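Enoyl-CoA hydratase (Mycobacterium tuberculosis, PDB 4JJT) probably catalyses the reversible hydration of enoyl-CoA thioesters, as a six-subunit member of the crotonase-like enoyl-CoA hydratase/isomerase family. Local coordinates at residues D45-D50 with P87-P92; I11-R16 with D50-V55; A117-R122 with V175-Q180; V17-L22 with V54-G59. All blocks are in the same frame, centred on the assembly; numbering follows the deposited sequence.

Contact 1 (D45-D50 with P87-P92); sequences DAEADD and PAMTKP
A46, near the C-terminal end of helix 33-48, meets the 87-92 loop in two ways. Its small methyl lets the selenomethionine M89 come alongside, CB lying 4.4 Å from M89 CE, and its carbonyl O accepts from K91 NZ. That ammonium is modelled too close to D49 O, so its exact place is doubtful, but I52 O is a further acceptor for it. The lysine suits this place: its extended chain runs past A46 O, CD and CE beside that carbonyl, and the carbonyls of A46 and I52 would probably favour its charge. E47 carries most of the polar contact. CG is anti to the backbone N (chi1 179°) and the chain then bends, which brings the carboxylate across the T90 side chain at about a right angle. OE1 accepts from T90 N at 2.9 Å, with the donor well above the carboxylate plane, and weakly from K91 N at 3.5 Å. OE2 turns its syn lone pair to T90 OG1, 2.7 Å away. Both oxygens of the acid are engaged, tying down the loop just before P92 pairs with V55. E47 OE1 also lies 3.3 Å from M89 CB, while M89 CE sits 4.1 Å from E47 CB. At D49 the chain leaves the helix, and D49 OD1 reaches forward to D51 N. R201 of helix 197-237 packs on T90 and K91, and A88 touches Q228 of a second subunit. Through T90 N, and weakly K91 N, the glutamate ties the helix of a beta-alpha-beta unit to the lead-in of strand 93-97 in the crotonase fold.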
loop_
_atom_site.group_PDB
_atom_site.type_symbol
_atom_site.label_atom_id
_atom_site.label_comp_id
_atom_site.label_asym_id
_atom_site.label_seq_id
_atom_site.Cartn_x
_atom_site.Cartn_y
_atom_site.Cartn_z
ATOM N N ASP A 45 30.483 9.826 0.084
ATOM C CA ASP A 45 31.504 10.454 0.913
ATOM C C ASP A 45 30.878 11.450 1.882
ATOM O O ASP A 45 31.199 11.463 3.071
ATOM C CB ASP A 45 32.539 11.162 0.037
ATOM C CG ASP A 45 33.541 10.202 -0.577
ATOM O OD1 ASP A 45 33.222 9.001 -0.715
ATOM O OD2 ASP A 45 34.651 10.650 -0.927
ATOM N N ALA A 46 29.981 12.284 1.361
ATOM C CA ALA A 46 29.301 13.294 2.166
ATOM C C ALA A 46 28.496 12.665 3.297
ATOM O O ALA A 46 28.467 13.180 4.415
ATOM C CB ALA A 46 28.400 14.143 1.287
ATOM N N GLU A 47 27.842 11.549 2.995
ATOM C CA GLU A 47 27.073 10.812 3.987
ATOM C C GLU A 47 27.990 10.202 5.039
ATOM O O GLU A 47 27.616 10.074 6.204
ATOM C CB GLU A 47 26.240 9.720 3.309
ATOM C CG GLU A 47 25.420 8.863 4.264
ATOM C CD GLU A 47 24.387 9.663 5.033
ATOM O OE1 GLU A 47 23.885 10.673 4.494
ATOM O OE2 GLU A 47 24.078 9.282 6.182
ATOM N N ALA A 48 29.198 9.840 4.623
ATOM C CA ALA A 48 30.152 9.182 5.511
ATOM C C ALA A 48 31.027 10.170 6.281
ATOM O O ALA A 48 31.654 9.805 7.275
ATOM C CB ALA A 48 31.020 8.213 4.724
ATOM N N ASP A 49 31.064 11.418 5.823
ATOM C CA ASP A 49 31.906 12.437 6.448
ATOM C C ASP A 49 31.190 13.119 7.611
ATOM O O ASP A 49 30.196 13.818 7.412
ATOM C CB ASP A 49 32.336 13.481 5.412
ATOM C CG ASP A 49 33.571 14.258 5.836
ATOM O OD1 ASP A 49 33.871 14.292 7.047
ATOM O OD2 ASP A 49 34.244 14.835 4.955
ATOM N N ASP A 50 31.711 12.926 8.820
ATOM C CA ASP A 50 31.102 13.495 10.021
ATOM C C ASP A 50 31.214 15.016 10.091
ATOM O O ASP A 50 30.554 15.651 10.910
ATOM C CB ASP A 50 31.703 12.876 11.285
ATOM C CG ASP A 50 31.310 11.424 11.469
ATOM O OD1 ASP A 50 30.330 10.986 10.827
ATOM O OD2 ASP A 50 31.975 10.724 12.261
ATOM N N PRO A 87 22.144 6.860 -3.342
ATOM C CA PRO A 87 22.251 6.120 -2.079
ATOM C C PRO A 87 21.346 6.668 -0.978
ATOM O O PRO A 87 20.884 7.804 -1.062
ATOM C CB PRO A 87 23.720 6.313 -1.700
ATOM C CG PRO A 87 24.057 7.640 -2.256
ATOM C CD PRO A 87 23.277 7.779 -3.536
ATOM N N ALA A 88 21.101 5.856 0.045
ATOM C CA ALA A 88 20.314 6.287 1.195
ATOM C C ALA A 88 21.120 7.296 2.012
ATOM O O ALA A 88 22.287 7.060 2.320
ATOM C CB ALA A 88 19.919 5.090 2.045
HETATM N N MSE A 89 20.505 8.426 2.349
HETATM C CA MSE A 89 21.215 9.496 3.043
HETATM C C MSE A 89 20.390 10.096 4.181
HETATM O O MSE A 89 19.164 10.179 4.096
HETATM C CB MSE A 89 21.631 10.596 2.057
HETATM C CG MSE A 89 22.539 10.118 0.931
HETATM SE SE MSE A 89 23.120 11.529 -0.281
HETATM C CE MSE A 89 24.382 12.443 0.891
ATOM N N THR A 90 21.074 10.517 5.243
ATOM C CA THR A 90 20.423 11.140 6.393
ATOM C C THR A 90 20.733 12.633 6.434
ATOM O O THR A 90 20.224 13.364 7.285
ATOM C CB THR A 90 20.877 10.495 7.716
ATOM O OG1 THR A 90 22.307 10.523 7.799
ATOM C CG2 THR A 90 20.402 9.052 7.800
ATOM N N LYS A 91 21.578 13.076 5.506
ATOM C CA LYS A 91 21.926 14.485 5.381
ATOM C C LYS A 91 21.194 15.085 4.188
ATOM O O LYS A 91 21.180 14.494 3.110
ATOM C CB LYS A 91 23.441 14.651 5.211
ATOM C CG LYS A 91 24.255 14.119 6.382
ATOM C CD LYS A 91 25.746 14.134 6.095
ATOM C CE LYS A 91 26.508 13.435 7.207
ATOM N NZ LYS A 91 27.977 13.476 6.995
ATOM N N PRO A 92 20.574 16.258 4.384
ATOM C CA PRO A 92 19.780 16.926 3.347
ATOM C C PRO A 92 20.593 17.328 2.125
ATOM O O PRO A 92 21.739 17.755 2.242
ATOM C CB PRO A 92 19.237 18.166 4.063
ATOM C CG PRO A 92 20.139 18.368 5.222
ATOM C CD PRO A 92 20.562 17.007 5.650
#

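Contact 2 (I11-R16 with D50-V55); sequences IDTDER and DDIDVV
R16 grips D53 side-on, with two nitrogens meeting the two carboxylate oxygens. NE points straight at OD2 of D53, 2.5 Å away and in the guanidinium plane, while R16 NH2 meets D53 OD1 on its syn side at 3.0 Å. The two planes are nevertheless 47° apart, so OD2 is approached from above the plane of the acid. A bend at chi3 (62°) in the otherwise extended arginine swings NE round to the acid. R16 NH2 makes a second, weak bond to D50 O at 3.1 Å, and D51 O lies over the centre of one guanidinium face. The D51 carboxylate is near R16 NH1 but beyond salt-bridge range. Backbone groups join in as well: D53 N donates to R16 O at 3.0 Å, nearly straight, and R16 CA makes a CH...O contact with D51 O. D53 OD1 is shared, since R201 of helix 197-237 forms a salt bridge with it too. The apolar part is small: T13 CG2 touches I52 CD1 at 3.8 Å, leaving T13 OG1 to accept from R18 NE. E15 and R16 both have positive phi, as is common in a tight turn between antiparallel strands, here 9-14 and 17-22. With two arginines on one largely buried carboxylate, D53 is probably kept ionised, and its charge in turn pins the hairpin turn to the entry of strand 54-59.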
loop_
_atom_site.group_PDB
_atom_site.type_symbol
_atom_site.label_atom_id
_atom_site.label_comp_id
_atom_site.label_asym_id
_atom_site.label_seq_id
_atom_site.Cartn_x
_atom_site.Cartn_y
_atom_site.Cartn_z
ATOM N N ILE A 11 34.294 19.815 -6.184
ATOM C CA ILE A 11 33.959 19.455 -4.811
ATOM C C ILE A 11 34.494 20.486 -3.820
ATOM O O ILE A 11 35.702 20.629 -3.650
ATOM C CB ILE A 11 34.496 18.059 -4.451
ATOM C CG1 ILE A 11 33.861 16.998 -5.356
ATOM C CG2 ILE A 11 34.227 17.748 -2.992
ATOM C CD1 ILE A 11 34.414 15.610 -5.161
ATOM N N ASP A 12 33.581 21.204 -3.172
ATOM C CA ASP A 12 33.948 22.273 -2.249
ATOM C C ASP A 12 33.390 22.025 -0.853
ATOM O O ASP A 12 32.296 21.486 -0.698
ATOM C CB ASP A 12 33.452 23.619 -2.780
ATOM C CG ASP A 12 33.374 24.680 -1.702
ATOM O OD1 ASP A 12 34.410 25.315 -1.408
ATOM O OD2 ASP A 12 32.273 24.882 -1.141
ATOM N N THR A 13 34.148 22.427 0.162
ATOM C CA THR A 13 33.692 22.338 1.544
ATOM C C THR A 13 33.846 23.679 2.258
ATOM O O THR A 13 34.925 24.272 2.266
ATOM C CB THR A 13 34.450 21.247 2.325
ATOM O OG1 THR A 13 34.313 19.991 1.650
ATOM C CG2 THR A 13 33.899 21.124 3.735
ATOM N N ASP A 14 32.760 24.150 2.859
ATOM C CA ASP A 14 32.750 25.450 3.513
ATOM C C ASP A 14 31.650 25.518 4.565
ATOM O O ASP A 14 30.467 25.431 4.236
ATOM C CB ASP A 14 32.561 26.559 2.474
ATOM C CG ASP A 14 32.592 27.944 3.088
ATOM O OD1 ASP A 14 33.692 28.402 3.463
ATOM O OD2 ASP A 14 31.520 28.581 3.188
ATOM N N GLU A 15 32.054 25.677 5.824
ATOM C CA GLU A 15 31.125 25.751 6.949
ATOM C C GLU A 15 30.204 24.539 7.013
ATOM O O GLU A 15 28.983 24.679 7.075
ATOM C CB GLU A 15 30.301 27.041 6.901
ATOM C CG GLU A 15 31.105 28.306 7.132
ATOM C CD GLU A 15 31.475 28.508 8.588
ATOM O OE1 GLU A 15 32.386 29.318 8.865
ATOM O OE2 GLU A 15 30.852 27.859 9.457
ATOM N N ARG A 16 30.808 23.354 6.980
ATOM C CA ARG A 16 30.086 22.087 7.091
ATOM C C ARG A 16 29.083 21.867 5.961
ATOM O O ARG A 16 28.137 21.093 6.101
ATOM C CB ARG A 16 29.398 21.970 8.456
ATOM C CG ARG A 16 30.322 22.218 9.636
ATOM C CD ARG A 16 29.605 22.027 10.958
ATOM N NE ARG A 16 29.115 20.662 11.112
ATOM C CZ ARG A 16 29.860 19.645 11.533
ATOM N NH1 ARG A 16 31.135 19.840 11.842
ATOM N NH2 ARG A 16 29.331 18.436 11.642
ATOM N N ASP A 50 31.711 12.926 8.820
ATOM C CA ASP A 50 31.102 13.495 10.021
ATOM C C ASP A 50 31.214 15.016 10.091
ATOM O O ASP A 50 30.554 15.651 10.910
ATOM C CB ASP A 50 31.703 12.876 11.285
ATOM C CG ASP A 50 31.310 11.424 11.469
ATOM O OD1 ASP A 50 30.330 10.986 10.827
ATOM O OD2 ASP A 50 31.975 10.724 12.261
ATOM N N ASP A 51 32.050 15.598 9.238
ATOM C CA ASP A 51 32.234 17.048 9.222
ATOM C C ASP A 51 31.315 17.732 8.215
ATOM O O ASP A 51 31.430 18.932 7.974
ATOM C CB ASP A 51 33.693 17.405 8.928
ATOM C CG ASP A 51 34.611 17.115 10.099
ATOM O OD1 ASP A 51 34.146 17.203 11.256
ATOM O OD2 ASP A 51 35.798 16.802 9.865
ATOM N N ILE A 52 30.406 16.960 7.631
ATOM C CA ILE A 52 29.449 17.489 6.672
ATOM C C ILE A 52 28.032 17.338 7.210
ATOM O O ILE A 52 27.682 16.299 7.766
ATOM C CB ILE A 52 29.576 16.780 5.306
ATOM C CG1 ILE A 52 30.991 16.949 4.751
ATOM C CG2 ILE A 52 28.557 17.320 4.313
ATOM C CD1 ILE A 52 31.416 18.393 4.586
ATOM N N ASP A 53 27.225 18.383 7.059
ATOM C CA ASP A 53 25.844 18.355 7.528
ATOM C C ASP A 53 24.842 18.505 6.385
ATOM O O ASP A 53 23.757 17.925 6.424
ATOM C CB ASP A 53 25.610 19.451 8.572
ATOM C CG ASP A 53 26.407 19.229 9.842
ATOM O OD1 ASP A 53 26.741 18.064 10.142
ATOM O OD2 ASP A 53 26.697 20.223 10.544
ATOM N N VAL A 54 25.203 19.299 5.380
ATOM C CA VAL A 54 24.308 19.583 4.260
ATOM C C VAL A 54 25.063 19.494 2.935
ATOM O O VAL A 54 26.227 19.880 2.849
ATOM C CB VAL A 54 23.672 20.994 4.381
ATOM C CG1 VAL A 54 22.679 21.238 3.253
ATOM C CG2 VAL A 54 22.980 21.164 5.720
ATOM N N VAL A 55 24.397 18.978 1.906
ATOM C CA VAL A 55 24.977 18.915 0.571
ATOM C C VAL A 55 24.238 19.830 -0.401
ATOM O O VAL A 55 23.010 19.869 -0.422
ATOM C CB VAL A 55 24.967 17.473 0.015
ATOM C CG1 VAL A 55 25.613 17.429 -1.362
ATOM C CG2 VAL A 55 25.686 16.541 0.966
#

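Contact 3 (A117-R122 with V175-Q180); sequences ASEHAR and VVAHDQ
S118 and H178 meet through a short polar contact: S118 OG lies at the edge of the imidazole, in its plane, hydrogen-bonded to H178 ND1 at 2.8 Å. A serine fits because its hydroxyl can serve two partners, and OG also accepts from H120 N at 3.1 Å. Its chi1 of 166°, with OG opposite the backbone N, is what places the oxygen between them. Beside it, E119 OE1 accepts from H178 N at 3.3 Å, the donor standing above the carboxylate plane, so the histidine is held by both its backbone and its ring. The H120 ring lies obliquely to that of H178, centroids 5.0 Å apart and planes at 45°, and E119 CG lies over the centre of one face of the H120 ring. Farther out, H178 NE2 is bonded to D61, which fixes the rotation of the ring from its far side. The strand pairing probably sets this group in place: V176 N donates to A117 O at 3.0 Å, and V175 CA makes a CH...O contact with the same oxygen. The small A117 CB lies 4.1 Å from V175 CG2, and V175 also packs on A163 and L167 of helix 163-169. An ST turn at S118, within a type I turn from S118 to A121, follows strand 114-118, which through A117 and V175 pairs in parallel with 174-176, an edge strand of this chain's main crotonase-fold sheet.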
loop_
_atom_site.group_PDB
_atom_site.type_symbol
_atom_site.label_atom_id
_atom_site.label_comp_id
_atom_site.label_asym_id
_atom_site.label_seq_id
_atom_site.Cartn_x
_atom_site.Cartn_y
_atom_site.Cartn_z
ATOM N N ALA A 117 15.347 27.460 -7.289
ATOM C CA ALA A 117 15.481 27.715 -8.715
ATOM C C ALA A 117 16.001 29.109 -9.042
ATOM O O ALA A 117 15.618 30.095 -8.412
ATOM C CB ALA A 117 14.152 27.470 -9.420
ATOM N N SER A 118 16.889 29.176 -10.027
ATOM C CA SER A 118 17.279 30.446 -10.619
ATOM C C SER A 118 16.133 30.911 -11.498
ATOM O O SER A 118 15.252 30.125 -11.847
ATOM C CB SER A 118 18.546 30.287 -11.459
ATOM O OG SER A 118 18.754 31.417 -12.280
ATOM N N GLU A 119 16.141 32.187 -11.865
ATOM C CA GLU A 119 15.154 32.714 -12.797
ATOM C C GLU A 119 15.328 32.076 -14.171
ATOM O O GLU A 119 14.437 32.133 -15.017
ATOM C CB GLU A 119 15.290 34.234 -12.902
ATOM C CG GLU A 119 16.690 34.703 -13.256
ATOM C CD GLU A 119 16.820 36.212 -13.254
ATOM O OE1 GLU A 119 17.930 36.714 -12.971
ATOM O OE2 GLU A 119 15.817 36.904 -13.537
ATOM N N HIS A 120 16.488 31.461 -14.376
ATOM C CA HIS A 120 16.832 30.835 -15.645
ATOM C C HIS A 120 16.569 29.337 -15.629
ATOM O O HIS A 120 16.788 28.653 -16.627
ATOM C CB HIS A 120 18.301 31.091 -15.973
ATOM C CG HIS A 120 18.632 32.541 -16.133
ATOM N ND1 HIS A 120 17.767 33.435 -16.721
ATOM C CD2 HIS A 120 19.726 33.253 -15.771
ATOM C CE1 HIS A 120 18.316 34.640 -16.723
ATOM N NE2 HIS A 120 19.502 34.554 -16.153
ATOM N N ALA A 121 16.099 28.831 -14.495
ATOM C CA ALA A 121 15.818 27.408 -14.362
ATOM C C ALA A 121 14.686 26.955 -15.284
ATOM O O ALA A 121 13.646 27.608 -15.385
ATOM C CB ALA A 121 15.500 27.063 -12.918
ATOM N N ARG A 122 14.907 25.833 -15.961
ATOM C CA ARG A 122 13.896 25.236 -16.825
ATOM C C ARG A 122 13.857 23.733 -16.584
ATOM O O ARG A 122 14.868 23.130 -16.231
ATOM C CB ARG A 122 14.207 25.534 -18.296
ATOM C CG ARG A 122 14.062 26.991 -18.688
ATOM C CD ARG A 122 14.315 27.179 -20.170
ATOM N NE ARG A 122 15.642 26.712 -20.562
ATOM C CZ ARG A 122 16.049 26.590 -21.820
ATOM N NH1 ARG A 122 15.228 26.897 -22.817
ATOM N NH2 ARG A 122 17.273 26.159 -22.085
ATOM N N VAL A 175 12.170 30.993 -6.155
ATOM C CA VAL A 175 12.866 31.431 -7.356
ATOM C C VAL A 175 13.559 32.757 -7.074
ATOM O O VAL A 175 12.916 33.736 -6.701
ATOM C CB VAL A 175 11.909 31.593 -8.547
ATOM C CG1 VAL A 175 12.679 32.041 -9.780
ATOM C CG2 VAL A 175 11.176 30.289 -8.813
ATOM N N VAL A 176 14.876 32.777 -7.241
ATOM C CA VAL A 176 15.665 33.961 -6.928
ATOM C C VAL A 176 16.423 34.463 -8.149
ATOM O O VAL A 176 16.541 33.755 -9.150
ATOM C CB VAL A 176 16.676 33.669 -5.806
ATOM C CG1 VAL A 176 15.950 33.215 -4.551
ATOM C CG2 VAL A 176 17.673 32.617 -6.255
ATOM N N ALA A 177 16.930 35.692 -8.065
ATOM C CA ALA A 177 17.768 36.246 -9.120
ATOM C C ALA A 177 19.009 35.378 -9.273
ATOM O O ALA A 177 19.508 34.832 -8.291
ATOM C CB ALA A 177 18.153 37.680 -8.798
ATOM N N HIS A 178 19.498 35.260 -10.503
ATOM C CA HIS A 178 20.530 34.284 -10.850
ATOM C C HIS A 178 21.773 34.314 -9.959
ATOM O O HIS A 178 22.240 33.275 -9.501
ATOM C CB HIS A 178 20.940 34.438 -12.314
ATOM C CG HIS A 178 21.844 33.350 -12.797
ATOM N ND1 HIS A 178 21.417 32.050 -12.965
ATOM C CD2 HIS A 178 23.156 33.360 -13.131
ATOM C CE1 HIS A 178 22.422 31.309 -13.391
ATOM N NE2 HIS A 178 23.492 32.081 -13.500
ATOM N N ASP A 179 22.302 35.505 -9.710
ATOM C CA ASP A 179 23.520 35.641 -8.917
ATOM C C ASP A 179 23.268 35.449 -7.421
ATOM O O ASP A 179 24.204 35.478 -6.618
ATOM C CB ASP A 179 24.181 36.995 -9.175
ATOM C CG ASP A 179 24.648 37.151 -10.610
ATOM O OD1 ASP A 179 24.836 36.121 -11.293
ATOM O OD2 ASP A 179 24.835 38.304 -11.056
ATOM N N GLN A 180 22.004 35.257 -7.056
ATOM C CA GLN A 180 21.638 35.049 -5.662
ATOM C C GLN A 180 21.347 33.580 -5.385
ATOM O O GLN A 180 21.036 33.205 -4.254
ATOM C CB GLN A 180 20.412 35.887 -5.298
ATOM C CG GLN A 180 20.576 37.386 -5.476
ATOM C CD GLN A 180 21.295 38.034 -4.316
ATOM O OE1 GLN A 180 21.711 37.360 -3.375
ATOM N NE2 GLN A 180 21.441 39.350 -4.375
#

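Contact 4 (V17-L22 with V54-G59); sequences VRTLTL and VVILTG
The flat groups joining V17-L22 to V54-G59 are peptide units, meeting edge to edge in parallel pairing. R18 N donates to V54 O and R18 O accepts from I56 N at 2.8 Å; L20 repeats the pattern, its N meeting I56 O at 2.7 Å and its O taking T58 N, and L22 N closes the run on T58 O. One face carries V17, T19 and T21 with V54, I56 and T58. The V17 and I56 side chains cross obliquely, V17 CG1 3.7 Å from I56 CD1, and T21 OG1 lies alongside T58 CG2 at 3.6 Å. T58 OG1, opposite its backbone N (chi1 -166°), bonds instead to A96 O. The other face has R18, L20 and L22 with V55 and L57. L57 CD1 approaches L20 O at 3.4 Å and packs near L22 CG, while the R18 side chain leads away from strand 54-59. Beta-branched Val, Ile and Thr suit this extended backbone. Helix 33-48, which links the two strands in a beta-alpha-beta unit, covers L20, V55 and L57, while L22 meets N29 and C65 of loops; helix 181-193 covers V17, V54 and I56; strands 9-14 and 93-97 flank the pair.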
loop_
_atom_site.group_PDB
_atom_site.type_symbol
_atom_site.label_atom_id
_atom_site.label_comp_id
_atom_site.label_asym_id
_atom_site.label_seq_id
_atom_site.Cartn_x
_atom_site.Cartn_y
_atom_site.Cartn_z
ATOM N N VAL A 17 29.302 22.546 4.841
ATOM C CA VAL A 17 28.451 22.386 3.668
ATOM C C VAL A 17 29.274 21.904 2.480
ATOM O O VAL A 17 30.249 22.544 2.087
ATOM C CB VAL A 17 27.742 23.701 3.291
ATOM C CG1 VAL A 17 26.963 23.529 1.993
ATOM C CG2 VAL A 17 26.829 24.155 4.419
ATOM N N ARG A 18 28.873 20.770 1.919
ATOM C CA ARG A 18 29.553 20.182 0.773
ATOM C C ARG A 18 28.833 20.509 -0.535
ATOM O O ARG A 18 27.699 20.082 -0.756
ATOM C CB ARG A 18 29.657 18.664 0.956
ATOM C CG ARG A 18 30.113 17.901 -0.276
ATOM C CD ARG A 18 31.574 18.152 -0.580
ATOM N NE ARG A 18 32.407 18.073 0.617
ATOM C CZ ARG A 18 32.857 16.942 1.148
ATOM N NH1 ARG A 18 32.546 15.775 0.600
ATOM N NH2 ARG A 18 33.612 16.977 2.236
ATOM N N THR A 19 29.495 21.268 -1.399
ATOM C CA THR A 19 28.904 21.640 -2.678
ATOM C C THR A 19 29.435 20.751 -3.794
ATOM O O THR A 19 30.645 20.585 -3.944
ATOM C CB THR A 19 29.182 23.112 -3.028
ATOM O OG1 THR A 19 28.841 23.941 -1.910
ATOM C CG2 THR A 19 28.359 23.534 -4.237
ATOM N N LEU A 20 28.520 20.168 -4.564
ATOM C CA LEU A 20 28.884 19.348 -5.713
ATOM C C LEU A 20 28.447 20.028 -7.003
ATOM O O LEU A 20 27.259 20.250 -7.223
ATOM C CB LEU A 20 28.244 17.962 -5.619
ATOM C CG LEU A 20 28.517 17.144 -4.358
ATOM C CD1 LEU A 20 27.848 15.781 -4.462
ATOM C CD2 LEU A 20 30.011 16.999 -4.116
ATOM N N THR A 21 29.412 20.351 -7.856
ATOM C CA THR A 21 29.120 21.048 -9.103
ATOM C C THR A 21 29.400 20.195 -10.335
ATOM O O THR A 21 30.542 19.827 -10.599
ATOM C CB THR A 21 29.923 22.360 -9.219
ATOM O OG1 THR A 21 29.638 23.199 -8.094
ATOM C CG2 THR A 21 29.556 23.099 -10.499
ATOM N N LEU A 22 28.346 19.887 -11.085
ATOM C CA LEU A 22 28.483 19.190 -12.357
ATOM C C LEU A 22 29.231 20.101 -13.322
ATOM O O LEU A 22 28.741 21.167 -13.682
ATOM C CB LEU A 22 27.105 18.834 -12.918
ATOM C CG LEU A 22 26.157 18.055 -12.003
ATOM C CD1 LEU A 22 24.772 17.953 -12.621
ATOM C CD2 LEU A 22 26.719 16.676 -11.716
ATOM N N VAL A 54 25.203 19.299 5.380
ATOM C CA VAL A 54 24.308 19.583 4.260
ATOM C C VAL A 54 25.063 19.494 2.935
ATOM O O VAL A 54 26.227 19.880 2.849
ATOM C CB VAL A 54 23.672 20.994 4.381
ATOM C CG1 VAL A 54 22.679 21.238 3.253
ATOM C CG2 VAL A 54 22.980 21.164 5.720
ATOM N N VAL A 55 24.397 18.978 1.906
ATOM C CA VAL A 55 24.977 18.915 0.571
ATOM C C VAL A 55 24.238 19.830 -0.401
ATOM O O VAL A 55 23.010 19.869 -0.422
ATOM C CB VAL A 55 24.967 17.473 0.015
ATOM C CG1 VAL A 55 25.613 17.429 -1.362
ATOM C CG2 VAL A 55 25.686 16.541 0.966
ATOM N N ILE A 56 24.996 20.578 -1.197
ATOM C CA ILE A 56 24.426 21.406 -2.256
ATOM C C ILE A 56 24.824 20.887 -3.631
ATOM O O ILE A 56 26.006 20.747 -3.939
ATOM C CB ILE A 56 24.867 22.879 -2.133
ATOM C CG1 ILE A 56 24.376 23.470 -0.806
ATOM C CG2 ILE A 56 24.331 23.699 -3.299
ATOM C CD1 ILE A 56 24.706 24.934 -0.644
ATOM N N LEU A 57 23.826 20.597 -4.456
ATOM C CA LEU A 57 24.061 20.150 -5.823
ATOM C C LEU A 57 23.676 21.235 -6.815
ATOM O O LEU A 57 22.568 21.767 -6.771
ATOM C CB LEU A 57 23.282 18.864 -6.109
ATOM C CG LEU A 57 23.254 18.374 -7.554
ATOM C CD1 LEU A 57 24.661 18.178 -8.090
ATOM C CD2 LEU A 57 22.460 17.080 -7.661
ATOM N N THR A 58 24.599 21.561 -7.710
ATOM C CA THR A 58 24.344 22.559 -8.736
ATOM C C THR A 58 25.164 22.249 -9.985
ATOM O O THR A 58 25.966 21.317 -9.997
ATOM C CB THR A 58 24.688 23.972 -8.242
ATOM O OG1 THR A 58 24.136 24.941 -9.141
ATOM C CG2 THR A 58 26.195 24.156 -8.155
ATOM N N GLY A 59 24.955 23.028 -11.038
ATOM C CA GLY A 59 25.674 22.826 -12.280
ATOM C C GLY A 59 26.417 24.059 -12.745
ATOM O O GLY A 59 26.089 25.181 -12.359
#

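Contacts 1, 2 and 4 form one cluster around the start of strand 54-59. Contacts 2 and 4 share V54 and V55, with centres about 9 Å apart, and T13 OG1 lies 2.9 Å from R18 NE between them. Contacts 1 and 2 share D50, their centres about 10 Å apart; P92 O lies 2.9 Å from V55 N, a probable hydrogen bond, where the loop runs on into strand 93-97 beside 54-59. D49 and R18 form a long, weak ion pair between contacts 1 and 4. Contact 3 stands apart at the far edge of the same sheet: its centre is about 16 Å from that of contact 4, with nearest atoms about 7 Å apart.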